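Local structure of mRNA interferase toxin RelE (Escherichia coli, 4FXI) at residues 2-15 with 66-78. The protein cleaves mRNA codon-specifically in the ribosomal A site as the toxin of a type II toxin-antitoxin system, inhibiting translation during amino acid starvation. The protein carries 1 engineered substitution. Sequence-based numbering, arbitrary orientation.
Sequences AYFLDFDERALKEW and VIDEKVVVFVISV
The edge strand 4-7 pairs in parallel with strand 72-78 in the mixed sheet of RelE, with Phe4 beside Val72 and Phe7 beside Val75. Five backbone hydrogen bonds run in the usual parallel ladder, from Phe4 N to Val71 O at one end to Asp8 N to Val75 O (2.8 Å) at the other. Before the strand, Tyr3 lies over the turn that links strands 60-67 and 72-78. Its OH donates to Asp68 OD1 (2.7 Å), which it meets from above the carboxylate plane. The other oxygen of Asp68 forms a salt bridge with Arg38. Val71 CG1 covers one face of the Tyr3 ring in a CH-pi contact, and Val66 CG1 meets Tyr3 CE2 at 3.6 Å. Leu5, Phe7 and Val75 share the sheet face toward helix 20-35. Val75 CB lies over one face of the Phe7 ring, 4.0 Å from its centroid, while Leu12 CD1 covers the opposite face. The Asp6 carboxylate is on the other sheet face, alongside the Phe74 ring; a water links Asp6 OD2 to Lys70 NZ. With its CG anti to the backbone N (chi1 -178°), Phe74 brings CE1 to 3.5 Å from Asp8 N. Asp8 then caps helix 9-17. Its OD1 takes Arg10 N and Arg10 NE, and its OD2 takes Arg10 NH2, a side-on grip that fixes the carboxylate. On that helix, Ala11 CB packs against Val75 O. Glu14 OE1 accepts from Val78 N (3.0 Å, 174° at the hydrogen), and its OE2 pairs with Arg93 of helix 85-94. A water also joins Glu14 OE2 to Ser77 OG, which bonds to Val86 O. This parallel pairing of the first and last strands, followed by a capped helix, belongs to the compact alpha/beta fold of RelE-family toxins.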
loop_
_atom_site.group_PDB
_atom_site.type_symbol
_atom_site.label_atom_id
_atom_site.label_comp_id
_atom_site.label_asym_id
_atom_site.label_seq_id
_atom_site.Cartn_x
_atom_site.Cartn_y
_atom_site.Cartn_z
ATOM N N ALA A 2 -16.951 -5.461 0.689
ATOM C CA ALA A 2 -15.499 -5.581 0.585
ATOM C C ALA A 2 -15.009 -5.233 -0.819
ATOM O O ALA A 2 -15.780 -5.261 -1.784
ATOM C CB ALA A 2 -15.054 -6.981 0.966
ATOM N N TYR A 3 -13.722 -4.913 -0.918
ATOM C CA TYR A 3 -13.098 -4.542 -2.186
ATOM C C TYR A 3 -12.246 -5.688 -2.726
ATOM O O TYR A 3 -11.774 -6.531 -1.964
ATOM C CB TYR A 3 -12.212 -3.299 -1.992
ATOM C CG TYR A 3 -12.984 -2.005 -1.952
ATOM C CD1 TYR A 3 -13.959 -1.782 -0.986
ATOM C CD2 TYR A 3 -12.724 -0.994 -2.867
ATOM C CE1 TYR A 3 -14.660 -0.579 -0.945
ATOM C CE2 TYR A 3 -13.431 0.195 -2.843
ATOM C CZ TYR A 3 -14.395 0.399 -1.879
ATOM O OH TYR A 3 -15.089 1.592 -1.851
ATOM N N PHE A 4 -12.065 -5.713 -4.044
ATOM C CA PHE A 4 -11.123 -6.631 -4.679
ATOM C C PHE A 4 -9.717 -6.057 -4.583
ATOM O O PHE A 4 -9.539 -4.897 -4.201
ATOM C CB PHE A 4 -11.486 -6.832 -6.160
ATOM C CG PHE A 4 -12.811 -7.504 -6.380
ATOM C CD1 PHE A 4 -12.912 -8.887 -6.354
ATOM C CD2 PHE A 4 -13.954 -6.756 -6.624
ATOM C CE1 PHE A 4 -14.135 -9.510 -6.558
ATOM C CE2 PHE A 4 -15.178 -7.373 -6.833
ATOM C CZ PHE A 4 -15.267 -8.752 -6.804
ATOM N N LEU A 5 -8.719 -6.858 -4.954
ATOM C CA LEU A 5 -7.321 -6.439 -4.832
ATOM C C LEU A 5 -6.597 -6.496 -6.173
ATOM O O LEU A 5 -6.826 -7.408 -6.967
ATOM C CB LEU A 5 -6.589 -7.336 -3.817
ATOM C CG LEU A 5 -5.067 -7.180 -3.685
ATOM C CD1 LEU A 5 -4.697 -5.819 -3.073
ATOM C CD2 LEU A 5 -4.482 -8.305 -2.845
ATOM N N ASP A 6 -5.724 -5.522 -6.419
ATOM C CA ASP A 6 -4.889 -5.531 -7.612
ATOM C C ASP A 6 -3.558 -4.892 -7.230
ATOM O O ASP A 6 -3.510 -4.074 -6.311
ATOM C CB ASP A 6 -5.563 -4.740 -8.741
ATOM C CG ASP A 6 -4.859 -4.912 -10.081
ATOM O OD1 ASP A 6 -4.266 -5.988 -10.313
ATOM O OD2 ASP A 6 -4.904 -3.973 -10.902
ATOM N N PHE A 7 -2.487 -5.275 -7.918
ATOM C CA PHE A 7 -1.155 -4.719 -7.681
ATOM C C PHE A 7 -0.640 -4.080 -8.954
ATOM O O PHE A 7 -0.837 -4.622 -10.051
ATOM C CB PHE A 7 -0.154 -5.837 -7.360
ATOM C CG PHE A 7 -0.165 -6.295 -5.937
ATOM C CD1 PHE A 7 -1.100 -7.217 -5.498
ATOM C CD2 PHE A 7 0.785 -5.844 -5.049
ATOM C CE1 PHE A 7 -1.096 -7.649 -4.175
ATOM C CE2 PHE A 7 0.796 -6.275 -3.726
ATOM C CZ PHE A 7 -0.144 -7.188 -3.293
ATOM N N ASP A 8 0.053 -2.953 -8.810
ATOM C CA ASP A 8 0.927 -2.476 -9.870
ATOM C C ASP A 8 1.989 -3.540 -10.070
ATOM O O ASP A 8 2.467 -4.120 -9.092
ATOM C CB ASP A 8 1.602 -1.170 -9.446
ATOM C CG ASP A 8 2.453 -0.569 -10.547
ATOM O OD1 ASP A 8 3.588 -1.038 -10.757
ATOM O OD2 ASP A 8 1.988 0.389 -11.197
ATOM N N GLU A 9 2.351 -3.802 -11.326
ATOM C CA GLU A 9 3.372 -4.804 -11.655
ATOM C C GLU A 9 4.624 -4.636 -10.806
ATOM O O GLU A 9 5.150 -5.603 -10.266
ATOM C CB GLU A 9 3.758 -4.723 -13.135
ATOM C CG GLU A 9 2.657 -4.221 -14.065
ATOM C CD GLU A 9 1.624 -5.285 -14.409
ATOM O OE1 GLU A 9 1.553 -6.312 -13.701
ATOM O OE2 GLU A 9 0.881 -5.089 -15.397
ATOM N N ARG A 10 5.087 -3.396 -10.672
ATOM C CA ARG A 10 6.292 -3.124 -9.898
ATOM C C ARG A 10 6.061 -3.343 -8.411
ATOM O O ARG A 10 6.953 -3.803 -7.696
ATOM C CB ARG A 10 6.786 -1.703 -10.163
ATOM C CG ARG A 10 7.115 -1.461 -11.620
ATOM C CD ARG A 10 7.035 0.006 -11.983
ATOM N NE ARG A 10 5.663 0.511 -11.947
ATOM C CZ ARG A 10 5.252 1.599 -12.587
ATOM N NH1 ARG A 10 6.109 2.299 -13.322
ATOM N NH2 ARG A 10 3.988 1.989 -12.496
ATOM N N ALA A 11 4.856 -3.034 -7.944
ATOM C CA ALA A 11 4.531 -3.246 -6.536
ATOM C C ALA A 11 4.436 -4.728 -6.193
ATOM O O ALA A 11 4.783 -5.132 -5.082
ATOM C CB ALA A 11 3.244 -2.525 -6.152
ATOM N N LEU A 12 3.984 -5.550 -7.139
ATOM C CA LEU A 12 3.886 -6.980 -6.851
ATOM C C LEU A 12 5.277 -7.601 -6.740
ATOM O O LEU A 12 5.513 -8.494 -5.926
ATOM C CB LEU A 12 3.047 -7.706 -7.902
ATOM C CG LEU A 12 2.782 -9.186 -7.609
ATOM C CD1 LEU A 12 2.059 -9.362 -6.279
ATOM C CD2 LEU A 12 1.996 -9.835 -8.742
ATOM N N LYS A 13 6.205 -7.125 -7.558
ATOM C CA LYS A 13 7.585 -7.591 -7.450
ATOM C C LYS A 13 8.193 -7.217 -6.098
ATOM O O LYS A 13 8.851 -8.036 -5.460
ATOM C CB LYS A 13 8.432 -7.047 -8.602
ATOM C CG LYS A 13 8.028 -7.595 -9.960
ATOM C CD LYS A 13 8.763 -6.874 -11.085
ATOM C CE LYS A 13 8.272 -7.334 -12.451
ATOM N NZ LYS A 13 8.782 -6.458 -13.539
ATOM N N GLU A 14 7.967 -5.977 -5.668
ATOM C CA GLU A 14 8.386 -5.535 -4.340
ATOM C C GLU A 14 7.820 -6.446 -3.254
ATOM O O GLU A 14 8.528 -6.855 -2.329
ATOM C CB GLU A 14 7.943 -4.089 -4.098
ATOM C CG GLU A 14 8.732 -3.074 -4.939
ATOM C CD GLU A 14 8.116 -1.692 -4.935
ATOM O OE1 GLU A 14 6.875 -1.589 -4.826
ATOM O OE2 GLU A 14 8.876 -0.705 -5.047
ATOM N N TRP A 15 6.536 -6.762 -3.383
ATOM C CA TRP A 15 5.856 -7.644 -2.444
ATOM C C TRP A 15 6.550 -9.004 -2.319
ATOM O O TRP A 15 6.772 -9.495 -1.213
ATOM C CB TRP A 15 4.411 -7.841 -2.889
ATOM C CG TRP A 15 3.567 -8.658 -1.959
ATOM C CD1 TRP A 15 3.190 -9.965 -2.128
ATOM C CD2 TRP A 15 2.966 -8.221 -0.733
ATOM N NE1 TRP A 15 2.393 -10.360 -1.079
ATOM C CE2 TRP A 15 2.247 -9.311 -0.210
ATOM C CE3 TRP A 15 2.978 -7.012 -0.022
ATOM C CZ2 TRP A 15 1.538 -9.228 0.990
ATOM C CZ3 TRP A 15 2.273 -6.933 1.160
ATOM C CH2 TRP A 15 1.561 -8.033 1.654
ATOM N N VAL A 66 -7.540 3.679 -3.596
ATOM C CA VAL A 66 -8.882 3.093 -3.652
ATOM C C VAL A 66 -9.611 3.527 -4.921
ATOM O O VAL A 66 -9.730 4.717 -5.195
ATOM C CB VAL A 66 -9.702 3.475 -2.431
ATOM C CG1 VAL A 66 -11.118 2.928 -2.561
ATOM C CG2 VAL A 66 -9.023 2.930 -1.174
ATOM N N ILE A 67 -10.096 2.565 -5.697
ATOM C CA ILE A 67 -10.731 2.875 -6.974
ATOM C C ILE A 67 -12.170 2.382 -6.969
ATOM O O ILE A 67 -12.448 1.226 -7.319
ATOM C CB ILE A 67 -9.959 2.253 -8.161
ATOM C CG1 ILE A 67 -8.468 2.627 -8.081
ATOM C CG2 ILE A 67 -10.569 2.697 -9.496
ATOM C CD1 ILE A 67 -7.606 1.987 -9.145
ATOM N N ASP A 68 -13.081 3.257 -6.558
ATOM C CA ASP A 68 -14.481 2.866 -6.355
ATOM C C ASP A 68 -15.146 2.331 -7.619
ATOM O O ASP A 68 -15.968 1.424 -7.545
ATOM C CB ASP A 68 -15.299 4.051 -5.832
ATOM C CG ASP A 68 -14.994 4.382 -4.385
ATOM O OD1 ASP A 68 -14.451 3.514 -3.676
ATOM O OD2 ASP A 68 -15.322 5.510 -3.956
ATOM N N GLU A 69 -14.796 2.894 -8.772
ATOM C CA GLU A 69 -15.450 2.516 -10.024
ATOM C C GLU A 69 -15.158 1.060 -10.387
ATOM O O GLU A 69 -15.895 0.445 -11.157
ATOM C CB GLU A 69 -15.033 3.446 -11.165
ATOM C CG GLU A 69 -14.860 4.905 -10.756
ATOM C CD GLU A 69 -13.470 5.205 -10.203
ATOM O OE1 GLU A 69 -13.354 5.508 -8.995
ATOM O OE2 GLU A 69 -12.494 5.142 -10.983
ATOM N N LYS A 70 -14.085 0.512 -9.824
ATOM C CA LYS A 70 -13.723 -0.882 -10.084
ATOM C C LYS A 70 -13.825 -1.722 -8.820
ATOM O O LYS A 70 -13.502 -2.921 -8.818
ATOM C CB LYS A 70 -12.310 -0.978 -10.675
ATOM C CG LYS A 70 -12.146 -0.258 -12.010
ATOM C CD LYS A 70 -10.723 -0.409 -12.537
ATOM C CE LYS A 70 -10.307 -1.877 -12.578
ATOM N NZ LYS A 70 -8.875 -2.055 -12.944
ATOM N N VAL A 71 -14.301 -1.088 -7.753
ATOM C CA VAL A 71 -14.378 -1.694 -6.429
ATOM C C VAL A 71 -13.055 -2.373 -6.069
ATOM O O VAL A 71 -13.031 -3.513 -5.604
ATOM C CB VAL A 71 -15.526 -2.728 -6.322
ATOM C CG1 VAL A 71 -15.911 -2.927 -4.864
ATOM C CG2 VAL A 71 -16.731 -2.280 -7.125
ATOM N N VAL A 72 -11.952 -1.669 -6.300
ATOM C CA VAL A 72 -10.647 -2.279 -6.117
ATOM C C VAL A 72 -9.688 -1.466 -5.239
ATOM O O VAL A 72 -9.707 -0.222 -5.238
ATOM C CB VAL A 72 -9.985 -2.588 -7.481
ATOM C CG1 VAL A 72 -9.530 -1.314 -8.150
ATOM C CG2 VAL A 72 -8.809 -3.531 -7.302
ATOM N N VAL A 73 -8.877 -2.194 -4.472
ATOM C CA VAL A 73 -7.745 -1.631 -3.745
ATOM C C VAL A 73 -6.527 -1.901 -4.606
ATOM O O VAL A 73 -6.176 -3.051 -4.855
ATOM C CB VAL A 73 -7.557 -2.308 -2.358
ATOM C CG1 VAL A 73 -6.190 -1.974 -1.744
ATOM C CG2 VAL A 73 -8.687 -1.910 -1.417
ATOM N N PHE A 74 -5.896 -0.831 -5.079
ATOM C CA PHE A 74 -4.788 -0.934 -6.022
ATOM C C PHE A 74 -3.483 -0.655 -5.299
ATOM O O PHE A 74 -3.204 0.479 -4.912
ATOM C CB PHE A 74 -5.007 0.069 -7.164
ATOM C CG PHE A 74 -3.954 0.023 -8.232
ATOM C CD1 PHE A 74 -3.683 -1.148 -8.921
ATOM C CD2 PHE A 74 -3.250 1.168 -8.569
ATOM C CE1 PHE A 74 -2.714 -1.179 -9.913
ATOM C CE2 PHE A 74 -2.275 1.135 -9.559
ATOM C CZ PHE A 74 -2.012 -0.041 -10.229
ATOM N N VAL A 75 -2.685 -1.691 -5.082
ATOM C CA VAL A 75 -1.416 -1.510 -4.386
ATOM C C VAL A 75 -0.399 -0.908 -5.350
ATOM O O VAL A 75 -0.075 -1.521 -6.352
ATOM C CB VAL A 75 -0.877 -2.842 -3.859
ATOM C CG1 VAL A 75 0.492 -2.633 -3.176
ATOM C CG2 VAL A 75 -1.881 -3.456 -2.877
ATOM N N ILE A 76 0.098 0.292 -5.054
ATOM C CA ILE A 76 1.018 0.963 -5.986
ATOM C C ILE A 76 2.488 0.943 -5.577
ATOM O O ILE A 76 3.375 1.077 -6.425
ATOM C CB ILE A 76 0.625 2.416 -6.187
ATOM C CG1 ILE A 76 0.619 3.125 -4.853
ATOM C CG2 ILE A 76 -0.749 2.514 -6.784
ATOM C CD1 ILE A 76 -0.025 4.448 -4.931
ATOM N N SER A 77 2.757 0.787 -4.288
ATOM C CA SER A 77 4.119 0.893 -3.801
ATOM C C SER A 77 4.301 0.161 -2.473
ATOM O O SER A 77 3.506 0.332 -1.543
ATOM C CB SER A 77 4.498 2.371 -3.634
ATOM O OG SER A 77 5.866 2.506 -3.282
ATOM N N VAL A 78 5.334 -0.673 -2.392
ATOM C CA VAL A 78 5.733 -1.237 -1.103
ATOM C C VAL A 78 7.250 -1.157 -0.930
ATOM O O VAL A 78 8.017 -1.630 -1.776
ATOM C CB VAL A 78 5.137 -2.660 -0.829
ATOM C CG1 VAL A 78 4.308 -3.142 -1.991
ATOM C CG2 VAL A 78 6.216 -3.664 -0.444
HETATM O O HOH W 1 -6.999 -2.278 -10.865
HETATM O O HOH W 2 8.301 1.360 -3.469
#